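PDB 2W8D: processed glycerol phosphate lipoteichoic acid synthase 2 from Bacillus subtilis, which belongs, by its sulfatase-type fold, to the alkaline phosphatase superfamily and carries a bound magnesium ion in its C-terminal domain. Local coordinates for residues A[163-167]-A[168-172]. Residues are numbered along the deposited sequence; the frame is centred on the assembly and turned at random.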
# COMPACT_ATOMS: atom_id res chain seq x y z
N ASN A 163 14.31 -21.16 7.84
CA ASN A 163 13.12 -20.33 7.62
C ASN A 163 13.37 -18.82 7.80
O ASN A 163 12.53 -18.01 7.44
CB ASN A 163 11.97 -20.77 8.54
CG ASN A 163 11.57 -22.23 8.36
OD1 ASN A 163 12.37 -23.05 7.92
ND2 ASN A 163 10.34 -22.55 8.72
N THR A 164 14.54 -18.48 8.34
CA THR A 164 14.88 -17.14 8.81
C THR A 164 15.97 -16.49 7.98
O THR A 164 16.98 -17.12 7.68
CB THR A 164 15.40 -17.22 10.25
OG1 THR A 164 14.33 -17.65 11.09
CG2 THR A 164 15.92 -15.88 10.76
N LYS A 165 15.78 -15.23 7.60
CA LYS A 165 16.86 -14.53 6.91
C LYS A 165 17.42 -13.40 7.75
O LYS A 165 18.32 -13.62 8.56
CB LYS A 165 16.47 -14.05 5.50
CG LYS A 165 17.67 -13.99 4.56
CD LYS A 165 17.54 -12.88 3.51
CE LYS A 165 18.56 -13.04 2.37
NZ LYS A 165 19.99 -13.07 2.81
N ASN A 166 16.90 -12.19 7.56
CA ASN A 166 17.41 -11.03 8.29
C ASN A 166 16.39 -10.45 9.28
O ASN A 166 16.62 -10.48 10.50
CB ASN A 166 17.92 -9.95 7.32
CG ASN A 166 19.21 -10.37 6.61
OD1 ASN A 166 20.25 -10.63 7.26
ND2 ASN A 166 19.15 -10.43 5.27
N TYR A 167 15.27 -9.94 8.76
CA TYR A 167 14.23 -9.41 9.64
C TYR A 167 13.28 -10.46 10.21
O TYR A 167 12.45 -10.14 11.07
CB TYR A 167 13.44 -8.27 8.98
CG TYR A 167 14.28 -7.06 8.69
CD1 TYR A 167 15.12 -7.04 7.57
CD2 TYR A 167 14.26 -5.94 9.53
CE1 TYR A 167 15.91 -5.94 7.28
CE2 TYR A 167 15.05 -4.82 9.24
CZ TYR A 167 15.87 -4.83 8.11
OH TYR A 167 16.67 -3.77 7.79
N GLY A 168 13.42 -11.71 9.76
CA GLY A 168 12.62 -12.82 10.28
C GLY A 168 12.27 -13.85 9.23
O GLY A 168 13.14 -14.31 8.49
N MSE A 169 11.00 -14.23 9.17
CA MSE A 169 10.58 -15.33 8.29
C MSE A 169 10.77 -14.97 6.82
O MSE A 169 10.47 -13.85 6.40
CB MSE A 169 9.11 -15.69 8.49
CG MSE A 169 8.77 -16.29 9.81
SE MSE A 169 9.52 -18.07 10.13
CE MSE A 169 8.50 -19.10 8.79
N LYS A 170 11.24 -15.93 6.04
CA LYS A 170 11.17 -15.86 4.59
C LYS A 170 9.71 -16.00 4.12
O LYS A 170 8.94 -16.75 4.72
CB LYS A 170 12.01 -16.98 4.00
CG LYS A 170 13.50 -16.79 4.20
CD LYS A 170 14.25 -18.02 3.73
CE LYS A 170 15.76 -17.86 3.85
NZ LYS A 170 16.38 -19.22 3.77
N ASP A 171 9.35 -15.31 3.05
CA ASP A 171 7.99 -15.32 2.50
C ASP A 171 7.39 -16.72 2.18
O ASP A 171 6.26 -16.97 2.55
CB ASP A 171 7.91 -14.40 1.29
CG ASP A 171 8.23 -12.94 1.63
OD1 ASP A 171 8.31 -12.58 2.83
OD2 ASP A 171 8.41 -12.14 0.67
N LYS A 172 8.11 -17.61 1.51
CA LYS A 172 7.58 -18.96 1.19
C LYS A 172 7.05 -19.75 2.39
O LYS A 172 5.88 -20.10 2.38
CB LYS A 172 8.52 -19.81 0.33
CG LYS A 172 8.55 -19.40 -1.16
CD LYS A 172 9.41 -20.34 -1.98
CE LYS A 172 9.70 -19.77 -3.35
NZ LYS A 172 10.83 -20.52 -4.02
O HOH W 1 13.72 -12.48 6.22
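Gly-168 O is gripped by two donors. Lys-165 N lies 2.9 Å from Gly-168 O, in the carbonyl plane with an N-H...O angle of 163°. A water donates to Gly-168 O from 3.0 Å and also reaches Asn-166 N by a weak bond. Thr-164 CA adds a CA-H...O contact to the same oxygen at 3.3 Å. Two residue pairs further from the turn, Lys-170 N donates to Asn-163 O at 2.8 Å, almost straight. With Thr-164 facing Met-169 between these two bonds, the geometry is that of a single antiparallel beta bridge closing a tight loop. Alongside the bridge, the selenomethionine side chain of Met-169, bent at chi2 and chi3 (-67° and -68°), brings CE within 3.9 Å of Asn-163 CB. Lys-170 passes Asn-163 O with its CG and runs extended to a salt bridge with Asp-208. Lys-170 is also the N-cap residue of helix 171-183, so the bridge joins the end of the loop from strand 150-152 to the start of that helix, while Lys-170 and Asp-171 rest on helix 219-244.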